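Metallo-carboxypeptidase (Pseudomonas aeruginosa, PDB 4A39) is a zinc-dependent carboxypeptidase of the M14 family, a bacterial model for mammalian cytosolic carboxypeptidases, and probably removes C-terminal residues from peptide substrates. Local coordinates at residues D238-R241 / A242-E245; P252-W255 / F256-E260; L329-A332 / C333-V336; R321-P324 / G325-N328; A186-F189 / M190-L193. All blocks are in the same frame, centred on the assembly; numbering follows the deposited sequence.

Interactions 1 and 3, about 8 Å apart between centres, are buried and both touch GEM, the first through charged and amide groups, the second through one leucine methyl; they are joined to each other by N240 and W243. Interactions 2 and 4 each touch this pair but lie off the ligand. Interaction 2, partly buried, is a helix turn whose inner face receives W243 while W255 lies on its outer side. Interaction 4 is a type II beta turn at the surface, in the loop that leads into interaction 3. Interaction 5, wholly buried and about 22 Å from interaction 1 between centres, belongs to the helix that follows two zinc ligands and combines apolar packing with buried ion pairs.

Interaction 1. Residues D238-R241 / A242-E245; sequences DLNR and AWLE. With GEM ((2-guanidinoethylmercapto)succinic acid), chain D.
L239 O faces the two residues that follow R241: A242 N donates to it at 3.2 Å, from above the carbonyl plane, and W243 NE1 comes to 3.1 Å of the same oxygen. This is the tight part. The W243 indole presents its pyrrole edge to the carbonyl, and its NE1 has Q179 OE1 as hydrogen-bond acceptor. N240 OD1 stands 3.7 Å from W243 NE1, with the amide turned 80° to the ring, and accepts from Q179 and A332. Chi2 of 37° turns the N240 amide so that ND2 points away from the indole, to GEM O14 at 2.8 Å in a nearly straight bond (174°). R241 NH1 meets the same oxygen and also N240 O, while NH2 takes GEM O15 at 3.0 Å, so the guanidinium holds the carboxylate edge-on with two donors. D238 OD1 accepts from N240 N in an Asx turn and from the zinc ligand H180; OD2 pairs with R231, a second arginine on the inhibitor. The looser side is the far end of 242-245: a water joins R241 O to E245 N, each bond 2.9 Å, beside exposed L244 and E245. The loop precedes helix 252-264, on which L239 and W243 pack through V254; W243 also reaches A332, F335 and V336 of helix 332-340, and N240 touches D271 and H273 of strand 268-275.

Interaction 2. Residues P252-W255 / F256-E260; sequences PEVW and FVQQE
F256 N donates to P252 O at 2.9 Å, the first of three bonds that satisfy the main chain here in the alpha-helical way; Q258 N follows to V254 O at 3.0 Å and Q259 N to W255 O at 3.2 Å. On the inner flank of helix 252-264, Q258 extends alongside V254, its NE2 3.6 Å from V254 CG1; that NE2 donates to W243 O of the preceding loop. E253 OE1 accepts from N233 ND2. F256, its ring edge near E253 O, packs on I158 and L160 of strand 157-163, and V257 on W174 of strand 171-177. On the outer flank W255 and Q259 run side by side. Q259 CG lies off-centre over the five-membered ring of W255, 4.2 Å from its centroid, and the bend at chi2 (-64°) puts OE1 above the rim of the six-membered ring, 3.5 Å from W255 CZ2, with amide and ring planes 59° apart. The chemistry thus divides the helix: E253 OE1 and Q258 NE2 are spent on N233 and W243 of the loops, which ties the helix to them, whereas the W255 and Q259 side chains meet by a CH-pi contact and van der Waals packing.

Interaction 3. Residues L329-A332 / C333-V336; sequences LALA and CNFV. With GEM ((2-guanidinoethylmercapto)succinic acid), chain D.
L329 and F335 come together where the chain doubles back, their CA atoms 4.9 Å apart, as an irregular loop passes into helix 332-340. L331, extended at phi/psi -82/141°, stands at the N-cap position, and its carbonyl accepts from F335 N at 2.9 Å; A332 O accepts from V336 N in the next bond of the helix. L329 O lies 3.3 Å from F335 CB, near the plane of the F335 ring at its edge. From the same residue, CD2 lies over the backbone of N334, 3.6 Å from N334 O. Because its CG is anti to the carbonyl carbon (chi1 -66°), N334 folds back toward the cap residue, putting ND2 3.9 Å from L331 CB. The N-cap residue L331 belongs to the inhibitor pocket of the zinc carboxypeptidase: L331 CD2 is 3.4 Å from GEM C1, the central carbon of the inhibitor's guanidino group, and the methyl sits squarely over one face of this flat group. The A332 methyl packs on F269 and D271 of strand 268-275. V336 CG2 touches A332 O at 3.2 Å and V336 packs further on F269, while C333 faces A344 and T346 of strand 343-350. F335 lies on Q258 of helix 252-264.

Interaction 4. Residues R321-P324 / G325-N328; sequences RSAP and GQAN
A323 to Q326 form a type II beta turn, with P324 and G325 at its two central positions and Q326 N donating to A323 O at 3.0 Å. G325 has the positive phi (69°) of the third position of a type II turn, which glycine adopts readily. A323 O has a second donor, S322 OG at 2.9 Å, and the two arrive from opposite faces of the carbonyl plane. A chi1 of 170° swings OG away from the S322 N, which lets it donate to A323 O, tilted modestly out of the carbonyl plane, and also sets it against the returning chain, 3.3 Å from Q326 C and 3.6 Å from Q326 CB. As a proline-glycine reversal, the turn sits in the long loop between helices 294-308 and 332-340. The Q326 side chain folds over its own turn: CG packs 3.8 Å from A323 CB, and the bend at chi2 (-52°) takes NE2 back to P324 O in a weak bond of 3.3 Å. On the flanks of the turn the backbone is tied to a neighbouring loop, S322 N to E287 OE2 and A327 to G288. N328 OD1, farther on, accepts from A330 N.

Interaction 5. Residues A186-F189 / M190-L193; sequences AEWF and MEGL
The carboxylate of E191 lies beside the indole of W188 inside the protein, an acid buried against an aromatic ring. OE2 approaches W188 CZ3 to 3.7 Å, at an oblique angle, with the carboxylate and ring planes 58° apart; the two side chains run the same way, E191 in an extended form. The charge is well compensated: OE1 takes R130 NE and Y126 OH, and OE2 takes K370 NZ, so E191 probably stays ionised. E187, also buried, has R128, H131 and N219 round its carboxylate, while W188 NE1 donates to E124 O. Across the helix the character changes to apolar. M190, bent at chi2 and chi3, places SD at the edge of the F189 ring, 5.3 Å from its centroid and 4.0 Å from F189 CD1, a Met-aromatic contact. Farther round the same ring, L193 CD1 lies 4.0 Å from F189 CE1. The main chain beneath is regular: M190, E191, G192 and L193 each donate to the carbonyl four residues back, the E191 N to E187 O bond being 2.9 Å. On helix 366-383, F189 packs on L372 and V376, L193 on L377; M190 meets V175 and A177 of strand 171-177, and E187 and E191 meet L134 of helix 128-138. Such a helix, buried between the central mixed sheet and further helices and following the zinc ligands H180 and E183, belongs to the alpha/beta fold of the zinc carboxypeptidases.

Interaction 1. Residues D238-R241 / A242-E245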
loop_
_atom_site.group_PDB
_atom_site.type_symbol
_atom_site.label_atom_id
_atom_site.label_comp_id
_atom_site.label_asym_id
_atom_site.label_seq_id
_atom_site.Cartn_x
_atom_site.Cartn_y
_atom_site.Cartn_z
ATOM N N ASP A 238 -6.844 13.507 3.938
ATOM C CA ASP A 238 -5.821 12.480 4.144
ATOM C C ASP A 238 -6.524 11.509 5.091
ATOM O O ASP A 238 -6.712 11.818 6.268
ATOM C CB ASP A 238 -4.589 13.071 4.843
ATOM C CG ASP A 238 -3.477 12.045 5.058
ATOM O OD1 ASP A 238 -3.776 10.835 5.150
ATOM O OD2 ASP A 238 -2.299 12.452 5.152
ATOM N N LEU A 239 -6.922 10.347 4.583
ATOM C CA LEU A 239 -7.640 9.383 5.406
ATOM C C LEU A 239 -6.889 8.950 6.658
ATOM O O LEU A 239 -7.510 8.656 7.683
ATOM C CB LEU A 239 -8.031 8.154 4.574
ATOM C CG LEU A 239 -9.073 8.394 3.475
ATOM C CD1 LEU A 239 -9.441 7.061 2.835
ATOM C CD2 LEU A 239 -10.315 9.047 4.064
ATOM N N ASN A 240 -5.561 8.922 6.605
ATOM C CA ASN A 240 -4.849 8.503 7.797
ATOM C C ASN A 240 -4.604 9.616 8.807
ATOM O O ASN A 240 -3.698 9.529 9.639
ATOM C CB ASN A 240 -3.541 7.795 7.453
ATOM C CG ASN A 240 -3.144 6.809 8.530
ATOM O OD1 ASN A 240 -4.006 6.154 9.120
ATOM N ND2 ASN A 240 -1.854 6.693 8.792
ATOM N N ARG A 241 -5.418 10.663 8.718
ATOM C CA ARG A 241 -5.373 11.775 9.662
ATOM C C ARG A 241 -6.825 12.035 10.072
ATOM O O ARG A 241 -7.128 13.040 10.712
ATOM C CB ARG A 241 -4.795 13.038 9.013
ATOM C CG ARG A 241 -3.324 12.944 8.637
ATOM C CD ARG A 241 -2.433 12.831 9.861
ATOM N NE ARG A 241 -1.024 12.796 9.477
ATOM C CZ ARG A 241 -0.428 11.744 8.922
ATOM N NH1 ARG A 241 -1.112 10.629 8.694
ATOM N NH2 ARG A 241 0.850 11.814 8.568
ATOM N N ALA A 242 -7.715 11.113 9.702
ATOM C CA ALA A 242 -9.139 11.265 10.003
ATOM C C ALA A 242 -9.687 10.276 11.020
ATOM O O ALA A 242 -10.901 10.165 11.182
ATOM C CB ALA A 242 -9.949 11.158 8.715
ATOM N N TRP A 243 -8.812 9.571 11.728
ATOM C CA TRP A 243 -9.303 8.587 12.681
ATOM C C TRP A 243 -9.772 9.124 14.026
ATOM O O TRP A 243 -10.554 8.474 14.718
ATOM C CB TRP A 243 -8.263 7.484 12.858
ATOM C CG TRP A 243 -8.136 6.675 11.604
ATOM C CD1 TRP A 243 -7.578 7.076 10.423
ATOM C CD2 TRP A 243 -8.663 5.361 11.372
ATOM N NE1 TRP A 243 -7.726 6.097 9.470
ATOM C CE2 TRP A 243 -8.388 5.034 10.023
ATOM C CE3 TRP A 243 -9.341 4.430 12.170
ATOM C CZ2 TRP A 243 -8.768 3.817 9.455
ATOM C CZ3 TRP A 243 -9.720 3.215 11.603
ATOM C CH2 TRP A 243 -9.433 2.921 10.259
ATOM N N LEU A 244 -9.316 10.312 14.395
ATOM C CA LEU A 244 -9.740 10.890 15.660
ATOM C C LEU A 244 -11.115 11.530 15.481
ATOM O O LEU A 244 -11.942 11.518 16.394
ATOM C CB LEU A 244 -8.725 11.937 16.129
ATOM C CG LEU A 244 -8.893 12.484 17.547
ATOM C CD1 LEU A 244 -8.879 11.336 18.555
ATOM C CD2 LEU A 244 -7.769 13.470 17.836
ATOM N N GLU A 245 -11.361 12.075 14.293
ATOM C CA GLU A 245 -12.631 12.732 13.993
ATOM C C GLU A 245 -13.115 12.430 12.571
ATOM O O GLU A 245 -13.097 13.302 11.696
ATOM C CB GLU A 245 -12.484 14.243 14.182
ATOM C CG GLU A 245 -12.022 14.643 15.574
ATOM C CD GLU A 245 -11.706 16.120 15.691
ATOM O OE1 GLU A 245 -10.814 16.601 14.962
ATOM O OE2 GLU A 245 -12.347 16.803 16.519
HETATM C C8 GEM D . 2.333 7.293 7.715
HETATM S S7 GEM D . 1.477 5.731 8.133
HETATM C C6 GEM D . 2.099 5.452 9.831
HETATM C C5 GEM D . 3.496 6.019 10.100
HETATM N N3 GEM D . 3.454 7.487 10.155
HETATM C C1 GEM D . 3.732 8.108 11.300
HETATM N N4 GEM D . 4.030 7.391 12.380
HETATM N N2 GEM D . 3.704 9.435 11.374
HETATM C C9 GEM D . 1.340 8.403 7.364
HETATM O O14 GEM D . 0.120 8.157 7.504
HETATM O O15 GEM D . 1.824 9.480 6.960
HETATM C C10 GEM D . 3.332 7.081 6.576
HETATM C C11 GEM D . 2.641 6.623 5.289
HETATM O O12 GEM D . 3.088 5.596 4.730
HETATM O O13 GEM D . 1.690 7.321 4.880
HETATM O O HOH W 1 -8.938 12.947 12.951
#

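Interaction 2. Residues P252-W255 / F256-E260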
loop_
_atom_site.group_PDB
_atom_site.type_symbol
_atom_site.label_atom_id
_atom_site.label_comp_id
_atom_site.label_asym_id
_atom_site.label_seq_id
_atom_site.Cartn_x
_atom_site.Cartn_y
_atom_site.Cartn_z
ATOM N N PRO A 252 -15.960 9.080 4.527
ATOM C CA PRO A 252 -16.832 7.906 4.642
ATOM C C PRO A 252 -16.094 6.574 4.680
ATOM O O PRO A 252 -16.561 5.612 5.293
ATOM C CB PRO A 252 -17.747 8.036 3.423
ATOM C CG PRO A 252 -16.873 8.747 2.422
ATOM C CD PRO A 252 -16.221 9.803 3.268
ATOM N N GLU A 253 -14.944 6.522 4.016
ATOM C CA GLU A 253 -14.147 5.305 3.979
ATOM C C GLU A 253 -13.703 4.909 5.388
ATOM O O GLU A 253 -13.762 3.739 5.765
ATOM C CB GLU A 253 -12.925 5.514 3.082
ATOM C CG GLU A 253 -13.274 5.836 1.630
ATOM C CD GLU A 253 -13.416 7.328 1.338
ATOM O OE1 GLU A 253 -13.392 8.157 2.277
ATOM O OE2 GLU A 253 -13.556 7.672 0.146
ATOM N N VAL A 254 -13.262 5.891 6.164
ATOM C CA VAL A 254 -12.808 5.641 7.528
ATOM C C VAL A 254 -13.995 5.493 8.481
ATOM O O VAL A 254 -13.970 4.664 9.393
ATOM C CB VAL A 254 -11.875 6.780 8.004
ATOM C CG1 VAL A 254 -11.609 6.665 9.500
ATOM C CG2 VAL A 254 -10.557 6.703 7.234
ATOM N N TRP A 255 -15.034 6.290 8.260
ATOM C CA TRP A 255 -16.236 6.231 9.089
ATOM C C TRP A 255 -16.813 4.815 9.056
ATOM O O TRP A 255 -17.244 4.274 10.082
ATOM C CB TRP A 255 -17.269 7.241 8.571
ATOM C CG TRP A 255 -18.564 7.232 9.323
ATOM C CD1 TRP A 255 -19.641 6.422 9.098
ATOM C CD2 TRP A 255 -18.905 8.053 10.442
ATOM N NE1 TRP A 255 -20.633 6.689 10.011
ATOM C CE2 TRP A 255 -20.208 7.687 10.848
ATOM C CE3 TRP A 255 -18.236 9.065 11.143
ATOM C CZ2 TRP A 255 -20.855 8.297 11.927
ATOM C CZ3 TRP A 255 -18.881 9.673 12.217
ATOM C CH2 TRP A 255 -20.178 9.285 12.598
ATOM N N PHE A 256 -16.808 4.223 7.868
ATOM C CA PHE A 256 -17.305 2.869 7.650
ATOM C C PHE A 256 -16.545 1.849 8.486
ATOM O O PHE A 256 -17.141 1.079 9.240
ATOM C CB PHE A 256 -17.178 2.509 6.164
ATOM C CG PHE A 256 -17.306 1.035 5.875
ATOM C CD1 PHE A 256 -18.470 0.343 6.193
ATOM C CD2 PHE A 256 -16.262 0.344 5.267
ATOM C CE1 PHE A 256 -18.593 -1.022 5.909
ATOM C CE2 PHE A 256 -16.375 -1.014 4.980
ATOM C CZ PHE A 256 -17.545 -1.698 5.301
ATOM N N VAL A 257 -15.224 1.841 8.354
ATOM C CA VAL A 257 -14.412 0.881 9.092
ATOM C C VAL A 257 -14.560 1.012 10.601
ATOM O O VAL A 257 -14.678 0.004 11.298
ATOM C CB VAL A 257 -12.924 0.994 8.702
ATOM C CG1 VAL A 257 -12.090 0.010 9.516
ATOM C CG2 VAL A 257 -12.769 0.705 7.215
ATOM N N GLN A 258 -14.564 2.240 11.111
ATOM C CA GLN A 258 -14.709 2.438 12.550
ATOM C C GLN A 258 -16.039 1.903 13.078
ATOM O O GLN A 258 -16.102 1.387 14.191
ATOM C CB GLN A 258 -14.547 3.918 12.914
ATOM C CG GLN A 258 -13.087 4.371 12.926
ATOM C CD GLN A 258 -12.884 5.735 13.566
ATOM O OE1 GLN A 258 -13.620 6.125 14.475
ATOM N NE2 GLN A 258 -11.862 6.455 13.111
ATOM N N GLN A 259 -17.100 2.016 12.286
ATOM C CA GLN A 259 -18.399 1.514 12.724
ATOM C C GLN A 259 -18.377 -0.008 12.826
ATOM O O GLN A 259 -18.933 -0.590 13.764
ATOM C CB GLN A 259 -19.500 1.954 11.754
ATOM C CG GLN A 259 -19.800 3.445 11.798
ATOM C CD GLN A 259 -20.347 3.895 13.146
ATOM O OE1 GLN A 259 -20.545 5.087 13.380
ATOM N NE2 GLN A 259 -20.598 2.940 14.037
ATOM N N GLU A 260 -17.733 -0.651 11.857
ATOM C CA GLU A 260 -17.641 -2.104 11.840
ATOM C C GLU A 260 -16.740 -2.591 12.971
ATOM O O GLU A 260 -16.997 -3.637 13.574
ATOM C CB GLU A 260 -17.102 -2.590 10.490
ATOM C CG GLU A 260 -18.045 -2.339 9.315
ATOM C CD GLU A 260 -19.404 -2.996 9.499
ATOM O OE1 GLU A 260 -19.446 -4.167 9.931
ATOM O OE2 GLU A 260 -20.429 -2.346 9.202
#

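Interaction 3. Residues L329-A332 / C333-V336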
loop_
_atom_site.group_PDB
_atom_site.type_symbol
_atom_site.label_atom_id
_atom_site.label_comp_id
_atom_site.label_asym_id
_atom_site.label_seq_id
_atom_site.Cartn_x
_atom_site.Cartn_y
_atom_site.Cartn_z
ATOM N N LEU A 329 -2.929 10.506 17.666
ATOM C CA LEU A 329 -4.045 9.566 17.603
ATOM C C LEU A 329 -4.940 9.700 16.375
ATOM O O LEU A 329 -5.936 8.989 16.254
ATOM C CB LEU A 329 -4.892 9.652 18.880
ATOM C CG LEU A 329 -4.263 9.012 20.125
ATOM C CD1 LEU A 329 -5.139 9.275 21.340
ATOM C CD2 LEU A 329 -4.099 7.509 19.908
ATOM N N ALA A 330 -4.584 10.598 15.463
ATOM C CA ALA A 330 -5.361 10.778 14.240
ATOM C C ALA A 330 -5.011 9.669 13.247
ATOM O O ALA A 330 -5.753 9.422 12.295
ATOM C CB ALA A 330 -5.075 12.143 13.626
ATOM N N LEU A 331 -3.873 9.011 13.473
ATOM C CA LEU A 331 -3.425 7.909 12.617
ATOM C C LEU A 331 -4.131 6.623 13.022
ATOM O O LEU A 331 -4.324 6.363 14.206
ATOM C CB LEU A 331 -1.915 7.698 12.742
ATOM C CG LEU A 331 -0.990 8.703 12.050
ATOM C CD1 LEU A 331 -1.220 10.107 12.590
ATOM C CD2 LEU A 331 0.454 8.268 12.281
ATOM N N ALA A 332 -4.495 5.813 12.033
ATOM C CA ALA A 332 -5.197 4.556 12.276
ATOM C C ALA A 332 -4.479 3.607 13.228
ATOM O O ALA A 332 -5.093 3.057 14.143
ATOM C CB ALA A 332 -5.467 3.848 10.950
ATOM N N CYS A 333 -3.185 3.399 13.014
ATOM C CA CYS A 333 -2.433 2.487 13.872
ATOM C C CYS A 333 -2.587 2.849 15.341
ATOM O O CYS A 333 -2.966 2.019 16.165
ATOM C CB CYS A 333 -0.949 2.505 13.497
ATOM S SG CYS A 333 0.061 1.406 14.501
ATOM N N ASN A 334 -2.301 4.101 15.665
ATOM C CA ASN A 334 -2.396 4.564 17.038
ATOM C C ASN A 334 -3.820 4.598 17.584
ATOM O O ASN A 334 -4.067 4.160 18.710
ATOM C CB ASN A 334 -1.742 5.934 17.137
ATOM C CG ASN A 334 -0.254 5.869 16.871
ATOM O OD1 ASN A 334 0.527 5.492 17.746
ATOM N ND2 ASN A 334 0.148 6.203 15.650
ATOM N N PHE A 335 -4.756 5.106 16.789
ATOM C CA PHE A 335 -6.143 5.186 17.230
ATOM C C PHE A 335 -6.749 3.822 17.528
ATOM O O PHE A 335 -7.350 3.625 18.583
ATOM C CB PHE A 335 -7.008 5.900 16.186
ATOM C CG PHE A 335 -8.463 5.973 16.560
ATOM C CD1 PHE A 335 -9.337 4.949 16.208
ATOM C CD2 PHE A 335 -8.949 7.046 17.303
ATOM C CE1 PHE A 335 -10.680 4.990 16.592
ATOM C CE2 PHE A 335 -10.290 7.096 17.692
ATOM C CZ PHE A 335 -11.154 6.065 17.334
ATOM N N VAL A 336 -6.610 2.888 16.592
ATOM C CA VAL A 336 -7.172 1.555 16.774
ATOM C C VAL A 336 -6.461 0.832 17.909
ATOM O O VAL A 336 -7.098 0.230 18.778
ATOM C CB VAL A 336 -7.056 0.721 15.474
ATOM C CG1 VAL A 336 -7.647 -0.669 15.679
ATOM C CG2 VAL A 336 -7.788 1.432 14.344
HETATM C C8 GEM D . 2.333 7.293 7.715
HETATM S S7 GEM D . 1.477 5.731 8.133
HETATM C C6 GEM D . 2.099 5.452 9.831
HETATM C C5 GEM D . 3.496 6.019 10.100
HETATM N N3 GEM D . 3.454 7.487 10.155
HETATM C C1 GEM D . 3.732 8.108 11.300
HETATM N N4 GEM D . 4.030 7.391 12.380
HETATM N N2 GEM D . 3.704 9.435 11.374
HETATM C C9 GEM D . 1.340 8.403 7.364
HETATM O O14 GEM D . 0.120 8.157 7.504
HETATM O O15 GEM D . 1.824 9.480 6.960
HETATM C C10 GEM D . 3.332 7.081 6.576
HETATM C C11 GEM D . 2.641 6.623 5.289
HETATM O O12 GEM D . 3.088 5.596 4.730
HETATM O O13 GEM D . 1.690 7.321 4.880
#

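Interaction 4. Residues R321-P324 / G325-N328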
loop_
_atom_site.group_PDB
_atom_site.type_symbol
_atom_site.label_atom_id
_atom_site.label_comp_id
_atom_site.label_asym_id
_atom_site.label_seq_id
_atom_site.Cartn_x
_atom_site.Cartn_y
_atom_site.Cartn_z
ATOM N N ARG A 321 11.082 6.557 16.860
ATOM C CA ARG A 321 10.054 6.160 17.805
ATOM C C ARG A 321 9.548 7.395 18.510
ATOM O O ARG A 321 10.286 8.365 18.705
ATOM C CB ARG A 321 10.591 5.168 18.821
ATOM C CG ARG A 321 11.896 5.549 19.455
ATOM C CD ARG A 321 12.568 4.309 19.995
ATOM N NE ARG A 321 12.477 3.206 19.040
ATOM C CZ ARG A 321 11.452 2.358 18.965
ATOM N NH1 ARG A 321 10.424 2.480 19.794
ATOM N NH2 ARG A 321 11.453 1.394 18.054
ATOM N N SER A 322 8.276 7.364 18.879
ATOM C CA SER A 322 7.665 8.486 19.564
ATOM C C SER A 322 8.045 8.492 21.033
ATOM O O SER A 322 8.213 7.434 21.642
ATOM C CB SER A 322 6.142 8.408 19.439
ATOM O OG SER A 322 5.515 9.352 20.295
ATOM N N ALA A 323 8.194 9.690 21.591
ATOM C CA ALA A 323 8.510 9.833 23.003
ATOM C C ALA A 323 7.244 9.375 23.718
ATOM O O ALA A 323 6.148 9.476 23.164
ATOM C CB ALA A 323 8.806 11.291 23.334
ATOM N N PRO A 324 7.372 8.868 24.951
ATOM C CA PRO A 324 6.197 8.404 25.695
ATOM C C PRO A 324 5.009 9.368 25.668
ATOM O O PRO A 324 5.145 10.556 25.971
ATOM C CB PRO A 324 6.752 8.186 27.101
ATOM C CG PRO A 324 8.156 7.723 26.819
ATOM C CD PRO A 324 8.601 8.693 25.748
ATOM N N GLY A 325 3.850 8.841 25.284
ATOM C CA GLY A 325 2.630 9.627 25.235
ATOM C C GLY A 325 2.527 10.717 24.184
ATOM O O GLY A 325 1.587 11.512 24.223
ATOM N N GLN A 326 3.455 10.754 23.232
ATOM C CA GLN A 326 3.429 11.798 22.207
ATOM C C GLN A 326 2.915 11.381 20.829
ATOM O O GLN A 326 3.162 12.069 19.836
ATOM C CB GLN A 326 4.827 12.407 22.063
ATOM C CG GLN A 326 5.387 12.958 23.361
ATOM C CD GLN A 326 4.430 13.916 24.041
ATOM O OE1 GLN A 326 4.055 14.943 23.476
ATOM N NE2 GLN A 326 4.024 13.582 25.260
ATOM N N ALA A 327 2.192 10.272 20.761
ATOM C CA ALA A 327 1.672 9.812 19.482
ATOM C C ALA A 327 0.530 10.688 18.980
ATOM O O ALA A 327 -0.128 11.386 19.756
ATOM C CB ALA A 327 1.202 8.367 19.597
ATOM N N ASN A 328 0.325 10.657 17.668
ATOM C CA ASN A 328 -0.751 11.399 17.028
ATOM C C ASN A 328 -1.874 10.374 16.867
ATOM O O ASN A 328 -1.774 9.464 16.040
ATOM C CB ASN A 328 -0.301 11.907 15.654
ATOM C CG ASN A 328 -1.384 12.693 14.936
ATOM O OD1 ASN A 328 -2.532 12.736 15.376
ATOM N ND2 ASN A 328 -1.022 13.314 13.818
#

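Interaction 5. Residues A186-F189 / M190-L193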
loop_
_atom_site.group_PDB
_atom_site.type_symbol
_atom_site.label_atom_id
_atom_site.label_comp_id
_atom_site.label_asym_id
_atom_site.label_seq_id
_atom_site.Cartn_x
_atom_site.Cartn_y
_atom_site.Cartn_z
ATOM N N ALA A 186 0.464 -1.637 -1.293
ATOM C CA ALA A 186 -0.465 -2.044 -0.243
ATOM C C ALA A 186 -1.507 -3.076 -0.682
ATOM O O ALA A 186 -1.672 -4.108 -0.027
ATOM C CB ALA A 186 -1.150 -0.821 0.353
ATOM N N GLU A 187 -2.221 -2.826 -1.776
ATOM C CA GLU A 187 -3.202 -3.823 -2.186
ATOM C C GLU A 187 -2.509 -5.072 -2.747
ATOM O O GLU A 187 -3.073 -6.164 -2.694
ATOM C CB GLU A 187 -4.227 -3.246 -3.179
ATOM C CG GLU A 187 -5.269 -4.285 -3.607
ATOM C CD GLU A 187 -6.640 -3.707 -3.935
ATOM O OE1 GLU A 187 -6.726 -2.548 -4.391
ATOM O OE2 GLU A 187 -7.638 -4.434 -3.745
ATOM N N TRP A 188 -1.295 -4.928 -3.278
ATOM C CA TRP A 188 -0.576 -6.105 -3.767
ATOM C C TRP A 188 -0.361 -7.025 -2.563
ATOM O O TRP A 188 -0.509 -8.246 -2.659
ATOM C CB TRP A 188 0.776 -5.722 -4.383
ATOM C CG TRP A 188 0.670 -5.250 -5.806
ATOM C CD1 TRP A 188 0.815 -3.969 -6.263
ATOM C CD2 TRP A 188 0.393 -6.057 -6.956
ATOM N NE1 TRP A 188 0.648 -3.931 -7.625
ATOM C CE2 TRP A 188 0.386 -5.196 -8.078
ATOM C CE3 TRP A 188 0.149 -7.424 -7.149
ATOM C CZ2 TRP A 188 0.145 -5.657 -9.378
ATOM C CZ3 TRP A 188 -0.091 -7.885 -8.445
ATOM C CH2 TRP A 188 -0.090 -7.000 -9.543
ATOM N N PHE A 189 -0.016 -6.423 -1.428
ATOM C CA PHE A 189 0.196 -7.157 -0.176
ATOM C C PHE A 189 -1.084 -7.939 0.150
ATOM O O PHE A 189 -1.037 -9.111 0.531
ATOM C CB PHE A 189 0.528 -6.151 0.943
ATOM C CG PHE A 189 0.599 -6.744 2.337
ATOM C CD1 PHE A 189 -0.566 -7.034 3.047
ATOM C CD2 PHE A 189 1.827 -6.948 2.961
ATOM C CE1 PHE A 189 -0.510 -7.511 4.358
ATOM C CE2 PHE A 189 1.897 -7.422 4.275
ATOM C CZ PHE A 189 0.725 -7.703 4.976
ATOM N N MET A 190 -2.232 -7.288 -0.008
ATOM C CA MET A 190 -3.513 -7.928 0.274
ATOM C C MET A 190 -3.792 -9.089 -0.681
ATOM O O MET A 190 -4.364 -10.101 -0.278
ATOM C CB MET A 190 -4.645 -6.901 0.190
ATOM C CG MET A 190 -4.494 -5.732 1.158
ATOM S SD MET A 190 -4.473 -6.223 2.908
ATOM C CE MET A 190 -6.215 -6.536 3.192
ATOM N N GLU A 191 -3.397 -8.949 -1.945
ATOM C CA GLU A 191 -3.611 -10.024 -2.913
ATOM C C GLU A 191 -2.841 -11.281 -2.495
ATOM O O GLU A 191 -3.344 -12.395 -2.618
ATOM C CB GLU A 191 -3.178 -9.594 -4.323
ATOM C CG GLU A 191 -3.307 -10.708 -5.364
ATOM C CD GLU A 191 -2.988 -10.252 -6.774
ATOM O OE1 GLU A 191 -3.629 -9.291 -7.249
ATOM O OE2 GLU A 191 -2.102 -10.858 -7.411
ATOM N N GLY A 192 -1.623 -11.097 -1.998
ATOM C CA GLY A 192 -0.825 -12.233 -1.567
ATOM C C GLY A 192 -1.453 -12.917 -0.370
ATOM O O GLY A 192 -1.497 -14.150 -0.286
ATOM N N LEU A 193 -1.942 -12.104 0.561
ATOM C CA LEU A 193 -2.579 -12.602 1.769
ATOM C C LEU A 193 -3.798 -13.448 1.396
ATOM O O LEU A 193 -3.933 -14.598 1.827
ATOM C CB LEU A 193 -2.984 -11.405 2.644
ATOM C CG LEU A 193 -3.502 -11.611 4.068
ATOM C CD1 LEU A 193 -3.396 -10.291 4.829
ATOM C CD2 LEU A 193 -4.935 -12.104 4.041
#